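PDB 4ZXH: Abbfa_003403 from Acinetobacter baumannii, which probably assembles a peptide product as a four-domain nonribosomal peptide synthetase, with condensation, adenylation, carrier and thioesterase domains in one chain. Local coordinates for residues N40-F45 against V140-I145; E112-Q117 against R128-E133. One frame throughout, in Å; residues are numbered along the deposited sequence.

Contact 1 (N40-F45 against V140-I145). With PX4 (1,2-dimyristoyl-sn-glycero-3-phosphocholine), chain C.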
ATOM      1  N   ASN A  40       9.819  11.298  20.428  1.00 19.05           N
ATOM      2  CA  ASN A  40      10.182  11.427  21.835  1.00 17.81           C
ATOM      3  C   ASN A  40      11.685  11.561  22.025  1.00 31.43           C
ATOM      4  O   ASN A  40      12.363  10.547  22.175  1.00 35.90           O
ATOM      5  CB  ASN A  40       9.721  10.198  22.620  1.00 29.16           C
ATOM      6  CG  ASN A  40       8.226  10.107  22.759  1.00 18.34           C
ATOM      7  OD1 ASN A  40       7.477  10.723  22.014  1.00 39.95           O
ATOM      8  ND2 ASN A  40       7.782   9.324  23.722  1.00 20.96           N
ATOM      9  N   MET A  41      12.218  12.783  22.014  1.00 17.74           N
ATOM     10  CA  MET A  41      13.635  12.966  22.300  1.00 28.27           C
ATOM     11  C   MET A  41      13.951  12.548  23.752  1.00 37.80           C
ATOM     12  O   MET A  41      13.195  12.844  24.702  1.00 36.25           O
ATOM     13  CB  MET A  41      14.062  14.405  22.081  1.00 18.03           C
ATOM     14  CG  MET A  41      13.408  15.103  20.915  1.00 39.53           C
ATOM     15  SD  MET A  41      14.103  16.713  20.601  1.00 30.79           S
ATOM     16  CE  MET A  41      15.769  16.231  20.195  1.00 81.26           C
ATOM     17  N   VAL A  42      15.068  11.855  23.916  1.00 25.29           N
ATOM     18  CA  VAL A  42      15.443  11.316  25.209  1.00 26.13           C
ATOM     19  C   VAL A  42      16.919  11.491  25.457  1.00 27.95           C
ATOM     20  O   VAL A  42      17.743  10.991  24.687  1.00 25.57           O
ATOM     21  CB  VAL A  42      15.135   9.793  25.336  1.00 28.59           C
ATOM     22  CG1 VAL A  42      15.623   9.271  26.698  1.00 19.15           C
ATOM     23  CG2 VAL A  42      13.669   9.512  25.135  1.00 21.20           C
ATOM     24  N   VAL A  43      17.249  12.194  26.533  1.00 29.03           N
ATOM     25  CA  VAL A  43      18.604  12.203  27.050  1.00 25.54           C
ATOM     26  C   VAL A  43      18.554  11.562  28.447  1.00 29.66           C
ATOM     27  O   VAL A  43      17.669  11.899  29.250  1.00 25.33           O
ATOM     28  CB  VAL A  43      19.190  13.643  27.095  1.00 26.56           C
ATOM     29  CG1 VAL A  43      18.263  14.593  27.815  1.00 27.63           C
ATOM     30  CG2 VAL A  43      20.528  13.651  27.767  1.00 31.97           C
ATOM     31  N   ALA A  44      19.474  10.632  28.728  1.00 32.46           N
ATOM     32  CA  ALA A  44      19.451   9.884  29.996  1.00 21.23           C
ATOM     33  C   ALA A  44      20.817   9.793  30.683  1.00 34.23           C
ATOM     34  O   ALA A  44      21.875   9.799  30.030  1.00 34.31           O
ATOM     35  CB  ALA A  44      18.912   8.479  29.766  1.00 21.24           C
ATOM     36  N   PHE A  45      20.800   9.670  32.009  1.00 27.94           N
ATOM     37  CA  PHE A  45      22.049   9.692  32.753  1.00 27.50           C
ATOM     38  C   PHE A  45      22.052   8.729  33.908  1.00 29.40           C
ATOM     39  O   PHE A  45      21.029   8.469  34.535  1.00 27.95           O
ATOM     40  CB  PHE A  45      22.354  11.101  33.278  1.00 23.95           C
ATOM     41  CG  PHE A  45      22.540  12.134  32.198  1.00 25.99           C
ATOM     42  CD1 PHE A  45      23.685  12.143  31.413  1.00 27.65           C
ATOM     43  CD2 PHE A  45      21.578  13.103  31.975  1.00 32.42           C
ATOM     44  CE1 PHE A  45      23.871  13.094  30.417  1.00 23.47           C
ATOM     45  CE2 PHE A  45      21.757  14.064  30.983  1.00 42.94           C
ATOM     46  CZ  PHE A  45      22.912  14.059  30.207  1.00 38.21           C
ATOM     47  N   VAL A 140      19.037   6.151  37.791  1.00 31.84           N
ATOM     48  CA  VAL A 140      19.013   6.471  36.368  1.00 25.71           C
ATOM     49  C   VAL A 140      17.883   7.473  36.134  1.00 33.34           C
ATOM     50  O   VAL A 140      16.777   7.320  36.655  1.00 37.52           O
ATOM     51  CB  VAL A 140      18.820   5.225  35.493  1.00 30.60           C
ATOM     52  CG1 VAL A 140      18.683   5.608  34.031  1.00 24.38           C
ATOM     53  CG2 VAL A 140      19.987   4.265  35.695  1.00 31.40           C
ATOM     54  N   ILE A 141      18.174   8.519  35.377  1.00 28.97           N
ATOM     55  CA  ILE A 141      17.235   9.608  35.177  1.00 25.96           C
ATOM     56  C   ILE A 141      17.113   9.833  33.694  1.00 27.52           C
ATOM     57  O   ILE A 141      18.116  10.098  33.038  1.00 38.52           O
ATOM     58  CB  ILE A 141      17.703  10.909  35.848  1.00 23.86           C
ATOM     59  CG1 ILE A 141      18.105  10.651  37.287  1.00 47.86           C
ATOM     60  CG2 ILE A 141      16.600  11.945  35.840  1.00 24.73           C
ATOM     61  CD1 ILE A 141      16.946  10.266  38.183  1.00 61.17           C
ATOM     62  N   ALA A 142      15.901   9.734  33.160  1.00 27.43           N
ATOM     63  CA  ALA A 142      15.703   9.931  31.724  1.00 28.22           C
ATOM     64  C   ALA A 142      14.725  11.063  31.477  1.00 25.11           C
ATOM     65  O   ALA A 142      13.596  11.053  31.980  1.00 26.09           O
ATOM     66  CB  ALA A 142      15.214   8.649  31.057  1.00 20.90           C
ATOM     67  N   PHE A 143      15.181  12.043  30.704  1.00 21.57           N
ATOM     68  CA  PHE A 143      14.376  13.188  30.333  1.00 25.91           C
ATOM     69  C   PHE A 143      13.800  12.943  28.948  1.00 29.68           C
ATOM     70  O   PHE A 143      14.551  12.666  28.016  1.00 38.17           O
ATOM     71  CB  PHE A 143      15.217  14.461  30.331  1.00 28.30           C
ATOM     72  CG  PHE A 143      15.849  14.771  31.645  1.00 30.21           C
ATOM     73  CD1 PHE A 143      15.246  15.648  32.529  1.00 31.31           C
ATOM     74  CD2 PHE A 143      17.053  14.181  32.008  1.00 29.13           C
ATOM     75  CE1 PHE A 143      15.828  15.941  33.745  1.00 22.43           C
ATOM     76  CE2 PHE A 143      17.629  14.466  33.225  1.00 29.72           C
ATOM     77  CZ  PHE A 143      17.005  15.346  34.093  1.00 31.70           C
ATOM     78  N   VAL A 144      12.476  13.043  28.824  1.00 27.03           N
ATOM     79  CA  VAL A 144      11.778  12.849  27.552  1.00 24.86           C
ATOM     80  C   VAL A 144      11.086  14.135  27.115  1.00 28.95           C
ATOM     81  O   VAL A 144      10.229  14.653  27.838  1.00 25.21           O
ATOM     82  CB  VAL A 144      10.705  11.772  27.644  1.00 20.65           C
ATOM     83  CG1 VAL A 144      10.297  11.348  26.265  1.00 27.61           C
ATOM     84  CG2 VAL A 144      11.206  10.591  28.409  1.00 32.69           C
ATOM     85  N   ILE A 145      11.441  14.649  25.943  1.00 21.61           N
ATOM     86  CA  ILE A 145      10.794  15.854  25.438  1.00 21.68           C
ATOM     87  C   ILE A 145      10.289  15.604  24.031  1.00 22.13           C
ATOM     88  O   ILE A 145      11.048  15.164  23.163  1.00 26.49           O
ATOM     89  CB  ILE A 145      11.746  17.082  25.396  1.00 18.98           C
ATOM     90  CG1 ILE A 145      12.278  17.427  26.765  1.00 27.37           C
ATOM     91  CG2 ILE A 145      11.008  18.274  24.916  1.00 24.87           C
ATOM     92  CD1 ILE A 145      13.657  16.898  27.052  1.00 32.63           C
TER
HETATM   93  O1  PX4 C1402      12.523  10.715  47.334  1.00148.30           O
HETATM   94  O2  PX4 C1402      14.520   9.047  47.508  1.00149.11           O
HETATM   95  P1  PX4 C1402      14.014  10.467  47.408  1.00150.51           P
HETATM   96  O3  PX4 C1402      14.677  11.337  48.597  1.00119.53           O
HETATM   97  C1  PX4 C1402      14.007  11.696  49.807  1.00121.26           C
HETATM   98  C2  PX4 C1402      15.040  12.279  50.776  1.00122.29           C
HETATM   99  N1  PX4 C1402      14.433  12.899  51.975  1.00123.08           N
HETATM  100  C3  PX4 C1402      13.269  12.122  52.436  1.00120.67           C
HETATM  101  C4  PX4 C1402      15.438  12.946  53.051  1.00121.87           C
HETATM  102  C5  PX4 C1402      14.021  14.277  51.670  1.00122.03           C
HETATM  103  O4  PX4 C1402      14.728  11.176  46.141  1.00111.11           O
HETATM  104  C6  PX4 C1402      15.595  10.501  45.224  1.00103.62           C
HETATM  105  C7  PX4 C1402      15.480  11.186  43.866  1.00 92.79           C
HETATM  106  C8  PX4 C1402      14.041  11.691  43.797  1.00 90.53           C
HETATM  107  O5  PX4 C1402      13.800  12.358  42.561  1.00 89.45           O
HETATM  108  C9  PX4 C1402      12.891  13.495  42.475  1.00 75.52           C
HETATM  109  O6  PX4 C1402      12.444  14.002  43.489  1.00 74.96           O
HETATM  110  C10 PX4 C1402      12.518  14.046  41.123  1.00 63.37           C
HETATM  111  C11 PX4 C1402      13.267  15.339  40.833  1.00 48.53           C
HETATM  112  C12 PX4 C1402      14.063  15.185  39.546  1.00 36.92           C
HETATM  113  C13 PX4 C1402      14.048  16.502  38.783  1.00 32.33           C
HETATM  114  C14 PX4 C1402      15.468  16.972  38.507  1.00 30.88           C
HETATM  115  C15 PX4 C1402      15.425  18.440  38.125  1.00 28.27           C
HETATM  116  C16 PX4 C1402      16.039  18.635  36.754  1.00 21.25           C
HETATM  117  C17 PX4 C1402      15.770  20.040  36.248  1.00 20.78           C
HETATM  118  C18 PX4 C1402      14.458  20.080  35.465  1.00 26.15           C
HETATM  119  C19 PX4 C1402      14.691  20.161  33.965  1.00 18.92           C
HETATM  120  C20 PX4 C1402      13.454  19.675  33.219  1.00 32.76           C
HETATM  121  C21 PX4 C1402      13.623  19.855  31.710  1.00 34.96           C
HETATM  122  C22 PX4 C1402      12.836  18.833  30.904  1.00 25.51           C
HETATM  123  O7  PX4 C1402      16.400  12.284  43.755  1.00 82.08           O
HETATM  124  C23 PX4 C1402      17.151  12.284  42.493  1.00 68.97           C
HETATM  125  O8  PX4 C1402      17.316  11.212  41.942  1.00 70.77           O
HETATM  126  C24 PX4 C1402      17.686  13.583  41.881  1.00 54.67           C
HETATM  127  C25 PX4 C1402      18.482  13.433  40.573  1.00 38.16           C
HETATM  128  C26 PX4 C1402      18.826  14.785  39.922  1.00 31.81           C
HETATM  129  C27 PX4 C1402      19.533  14.649  38.559  1.00 29.80           C
HETATM  130  C28 PX4 C1402      19.931  15.982  37.916  1.00 29.52           C
HETATM  131  C29 PX4 C1402      20.633  15.832  36.555  1.00 22.84           C
HETATM  132  C30 PX4 C1402      21.083  17.171  35.950  1.00 26.54           C
HETATM  133  C31 PX4 C1402      21.096  17.252  34.404  1.00 35.08           C
HETATM  134  C32 PX4 C1402      19.679  17.466  33.848  1.00 45.08           C
HETATM  135  C33 PX4 C1402      19.574  18.050  32.432  1.00 45.07           C
HETATM  136  C34 PX4 C1402      18.204  17.767  31.807  1.00 41.96           C
HETATM  137  C35 PX4 C1402      17.687  18.810  30.812  1.00 33.83           C
HETATM  138  C36 PX4 C1402      17.443  18.212  29.435  1.00 18.96           C
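The ring of Phe143 has Val43 O in its plane at one edge, 3.6 Å from CD2, while C34 of the bound 1,2-dimyristoyl-sn-glycero-3-phosphocholine sits over the centre of one face, 3.4 Å above the plane. The Phe45 ring meets Phe143 differently: Phe143 CE2 comes up to its edge, 4.4 Å from Phe45 CD2. With CG anti to its own carbonyl carbon (chi1 -59°), Phe143 carries its ring out beside Val43, whose CG1 lies 4.0 Å from Phe143 CB and touches the end of one acyl chain. Ile141, on the same face of the sheet, adds CD1, 3.9 Å from ester carbonyl oxygen O8 of the lipid.

Beneath these side chains the backbones run antiparallel. Met41 with Ile145, Val43 with Phe143 and Phe45 with Ile141 are the hydrogen-bonded pairs; Phe143 N reaches Val43 O at 2.9 Å, nearly straight, whereas the bond from Met41 N to Ile145 O is weak. Val42, Ala44, Ala142 and Val144 project from the other face, where Val42 CG2 and Val144 CG1 lie side by side 4.0 Å apart and helix 104-115 packs on them. Here two central strands of the condensation domain's N-terminal sheet come together, one face touching the bound lipid in this structure and strand 138-146 leading into the HHxxxD motif characteristic of this family.

Contact 2 (E112-Q117 against R128-E133)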
ATOM      1  N   GLU A 112      13.749   2.205  27.867  1.00 25.43           N
ATOM      2  CA  GLU A 112      13.326   2.399  26.484  1.00 28.21           C
ATOM      3  C   GLU A 112      11.798   2.312  26.387  1.00 27.84           C
ATOM      4  O   GLU A 112      11.171   3.219  25.845  1.00 30.57           O
ATOM      5  CB  GLU A 112      14.016   1.398  25.548  1.00 24.00           C
ATOM      6  CG  GLU A 112      15.478   1.806  25.226  1.00 53.20           C
ATOM      7  CD  GLU A 112      16.378   0.650  24.762  1.00 53.83           C
ATOM      8  OE1 GLU A 112      15.891  -0.505  24.682  1.00 57.15           O
ATOM      9  OE2 GLU A 112      17.581   0.900  24.483  1.00 49.04           O
ATOM     10  N   GLN A 113      11.185   1.268  26.949  1.00 25.10           N
ATOM     11  CA  GLN A 113       9.733   1.157  26.844  0.50 26.91           C
ATOM     12  C   GLN A 113       9.019   2.289  27.598  1.00 27.49           C
ATOM     13  O   GLN A 113       8.040   2.822  27.088  1.00 31.73           O
ATOM     14  CB  GLN A 113       9.254  -0.215  27.323  0.50 28.54           C
ATOM     15  CG  GLN A 113       8.198  -0.870  26.411  0.50 31.60           C
ATOM     16  CD  GLN A 113       8.687  -1.171  24.976  0.50 33.57           C
ATOM     17  OE1 GLN A 113       9.841  -0.905  24.605  0.50 27.62           O
ATOM     18  NE2 GLN A 113       7.792  -1.740  24.170  0.50 25.01           N
ATOM     19  N   ASP A 114       9.519   2.697  28.759  1.00 34.21           N
ATOM     20  CA  ASP A 114       8.895   3.801  29.497  1.00 31.98           C
ATOM     21  C   ASP A 114       8.915   5.131  28.745  1.00 33.95           C
ATOM     22  O   ASP A 114       7.908   5.837  28.694  1.00 38.16           O
ATOM     23  CB  ASP A 114       9.568   3.986  30.851  1.00 36.21           C
ATOM     24  CG  ASP A 114       9.058   3.016  31.892  1.00 38.59           C
ATOM     25  OD1 ASP A 114       8.291   2.105  31.517  1.00 26.78           O
ATOM     26  OD2 ASP A 114       9.416   3.186  33.087  1.00 47.72           O
ATOM     27  N   THR A 115      10.063   5.475  28.165  1.00 31.16           N
ATOM     28  CA  THR A 115      10.213   6.745  27.461  1.00 24.65           C
ATOM     29  C   THR A 115       9.473   6.785  26.122  1.00 23.21           C
ATOM     30  O   THR A 115       9.276   7.855  25.573  1.00 21.65           O
ATOM     31  CB  THR A 115      11.711   7.086  27.204  1.00 31.13           C
ATOM     32  OG1 THR A 115      12.296   6.126  26.317  1.00 28.38           O
ATOM     33  CG2 THR A 115      12.503   7.128  28.519  1.00 23.78           C
ATOM     34  N   LYS A 116       9.070   5.631  25.593  1.00 31.93           N
ATOM     35  CA  LYS A 116       8.266   5.586  24.362  1.00 30.44           C
ATOM     36  C   LYS A 116       6.758   5.756  24.582  1.00 25.10           C
ATOM     37  O   LYS A 116       5.978   5.677  23.630  1.00 29.33           O
ATOM     38  CB  LYS A 116       8.511   4.271  23.610  1.00 22.37           C
ATOM     39  CG  LYS A 116       9.643   4.383  22.634  1.00 28.98           C
ATOM     40  CD  LYS A 116      10.236   3.046  22.231  1.00 34.27           C
ATOM     41  CE  LYS A 116      11.630   3.328  21.640  1.00 43.73           C
ATOM     42  NZ  LYS A 116      12.331   2.095  21.178  1.00 62.61           N
ATOM     43  N   GLN A 117       6.335   5.957  25.824  1.00 23.45           N
ATOM     44  CA  GLN A 117       4.919   6.196  26.069  1.00 24.72           C
ATOM     45  C   GLN A 117       4.613   7.499  25.359  1.00 30.53           C
ATOM     46  O   GLN A 117       5.424   8.426  25.365  1.00 35.04           O
ATOM     47  CB  GLN A 117       4.599   6.239  27.563  1.00 23.37           C
ATOM     48  CG  GLN A 117       4.634   4.857  28.220  1.00 41.05           C
ATOM     49  CD  GLN A 117       5.047   4.856  29.711  1.00 57.95           C
ATOM     50  OE1 GLN A 117       5.439   5.875  30.293  1.00 40.69           O
ATOM     51  NE2 GLN A 117       4.976   3.680  30.319  1.00 72.57           N
ATOM     52  N   ARG A 128       8.534  14.737  30.138  1.00 23.70           N
ATOM     53  CA  ARG A 128       8.472  13.875  31.322  1.00 22.77           C
ATOM     54  C   ARG A 128       9.862  13.585  31.844  1.00 31.06           C
ATOM     55  O   ARG A 128      10.846  13.631  31.100  1.00 28.43           O
ATOM     56  CB  ARG A 128       7.815  12.548  31.014  1.00 28.01           C
ATOM     57  CG  ARG A 128       6.452  12.624  30.415  1.00 30.37           C
ATOM     58  CD  ARG A 128       5.852  11.246  30.443  1.00 30.79           C
ATOM     59  NE  ARG A 128       6.631  10.266  29.690  1.00 33.01           N
ATOM     60  CZ  ARG A 128       6.296   9.850  28.468  1.00 29.93           C
ATOM     61  NH1 ARG A 128       5.213  10.349  27.882  1.00 24.16           N
ATOM     62  NH2 ARG A 128       7.022   8.928  27.845  1.00 23.25           N
ATOM     63  N   ILE A 129       9.931  13.256  33.125  1.00 32.09           N
ATOM     64  CA  ILE A 129      11.157  12.778  33.729  1.00 31.98           C
ATOM     65  C   ILE A 129      10.904  11.408  34.322  1.00 36.23           C
ATOM     66  O   ILE A 129       9.980  11.248  35.126  1.00 46.87           O
ATOM     67  CB  ILE A 129      11.654  13.720  34.829  1.00 30.93           C
ATOM     68  CG1 ILE A 129      11.925  15.101  34.247  1.00 24.01           C
ATOM     69  CG2 ILE A 129      12.894  13.137  35.491  1.00 29.97           C
ATOM     70  CD1 ILE A 129      12.016  16.179  35.287  1.00 32.19           C
ATOM     71  N   HIS A 130      11.708  10.423  33.929  1.00 27.73           N
ATOM     72  CA  HIS A 130      11.552   9.062  34.443  1.00 26.61           C
ATOM     73  C   HIS A 130      12.728   8.727  35.348  1.00 23.51           C
ATOM     74  O   HIS A 130      13.861   8.744  34.887  1.00 30.46           O
ATOM     75  CB  HIS A 130      11.480   8.049  33.299  1.00 27.09           C
ATOM     76  CG  HIS A 130      10.239   8.133  32.463  1.00 29.41           C
ATOM     77  ND1 HIS A 130       9.121   7.364  32.710  1.00 33.52           N
ATOM     78  CD2 HIS A 130       9.957   8.855  31.351  1.00 36.15           C
ATOM     79  CE1 HIS A 130       8.195   7.629  31.803  1.00 31.20           C
ATOM     80  NE2 HIS A 130       8.674   8.531  30.967  1.00 30.13           N
ATOM     81  N   CYS A 131      12.476   8.419  36.618  1.00 24.61           N
ATOM     82  CA  CYS A 131      13.562   8.113  37.559  1.00 25.41           C
ATOM     83  C   CYS A 131      13.558   6.672  38.045  1.00 34.62           C
ATOM     84  O   CYS A 131      12.509   6.085  38.262  1.00 33.89           O
ATOM     85  CB  CYS A 131      13.500   9.025  38.779  1.00 26.27           C
ATOM     86  SG  CYS A 131      13.354  10.741  38.363  1.00 50.20           S
ATOM     87  N   TYR A 132      14.748   6.118  38.244  1.00 36.94           N
ATOM     88  CA  TYR A 132      14.889   4.749  38.684  1.00 27.74           C
ATOM     89  C   TYR A 132      15.973   4.647  39.730  1.00 35.81           C
ATOM     90  O   TYR A 132      17.100   5.079  39.504  1.00 44.83           O
ATOM     91  CB  TYR A 132      15.233   3.850  37.514  1.00 27.22           C
ATOM     92  CG  TYR A 132      14.304   3.990  36.341  1.00 26.14           C
ATOM     93  CD1 TYR A 132      13.214   3.137  36.175  1.00 26.53           C
ATOM     94  CD2 TYR A 132      14.529   4.957  35.380  1.00 27.86           C
ATOM     95  CE1 TYR A 132      12.372   3.262  35.089  1.00 28.64           C
ATOM     96  CE2 TYR A 132      13.697   5.087  34.292  1.00 29.33           C
ATOM     97  CZ  TYR A 132      12.631   4.246  34.151  1.00 29.92           C
ATOM     98  OH  TYR A 132      11.820   4.408  33.068  1.00 35.66           O
ATOM     99  N   GLU A 133      15.636   4.066  40.873  1.00 33.96           N
ATOM    100  CA  GLU A 133      16.609   3.801  41.920  1.00 33.20           C
ATOM    101  C   GLU A 133      17.334   2.476  41.627  1.00 36.03           C
ATOM    102  O   GLU A 133      16.694   1.445  41.452  1.00 42.38           O
ATOM    103  CB  GLU A 133      15.908   3.773  43.286  1.00 35.67           C
ATOM    104  CG  GLU A 133      16.835   3.576  44.498  1.00 45.17           C
ATOM    105  CD  GLU A 133      16.099   3.684  45.835  1.00 55.51           C
ATOM    106  OE1 GLU A 133      14.846   3.692  45.839  1.00 57.43           O
ATOM    107  OE2 GLU A 133      16.782   3.752  46.884  1.00 64.64           O
TER
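In the beta-alpha-beta unit made by strand 94-98, helix 104-115 and strand 127-135, the last turn of the helix and the residues after it set Asp114, Thr115 and Gln117 against Arg128, His130 and Tyr132, alternate residues on the helix-facing side of the strand. Arg128 grips a single atom end-on: NH2 gives Gln117 O a bond of 3.0 Å and NH1 one of 3.2 Å. Both arrive from the same face of the Gln117 peptide, NH1 well above the carbonyl plane, yet the oxygen lies in the guanidinium plane. A bend at chi3 (-60°) folds the arginine back so that NE can donate to His130 NE2 at 3.0 Å. Bonds at NE and at the NH1/NH2 end together fix the orientation of the guanidinium, and the positive group probably interacts favourably with the carbonyl end of the helix. With NE2 accepting, the proton of a neutral His130 would sit on ND1.

The imidazole lies under the helix end. Asp114 CB approaches one face off-centre, 4.2 Å from the ring centroid, and the end of the Gln117 amide, whose flip is doubtful, lies near the ring plane at the CE1 edge. Further along, Tyr132 OH donates to Asp114 OD2 at 2.7 Å, meeting the carboxylate on its anti side and 25° out of its plane; that oxygen is also at the edge of the tyrosine ring.

Around this interface, Phe119 makes a cation-pi contact with Arg128, Leu110 and Val111 of the helix pack on Tyr132, and strand 127-135 is flanked in the sheet by strands 94-98 and 138-146.

Contacts 1 and 2 are built on one sheet, their centres about 7 Å apart, and strands 127-135 and 138-146 follow each other in the chain. His130 N and Ala142 O, 2.8 Å apart, probably share a hydrogen bond between those strands, and Val144 CG2 packs 3.6 Å from His130 CD2. A second tie crosses from strand to helix end: Asn40 ND2 lies 2.8 Å from Thr115 O and also bonds Gln117 O, the carbonyl held by Arg128. Helix 104-115 and the lipid occupy opposite faces of the sheet. Phe143 touches the lipid directly, whereas the Arg128 side chain stays about 8 Å from it.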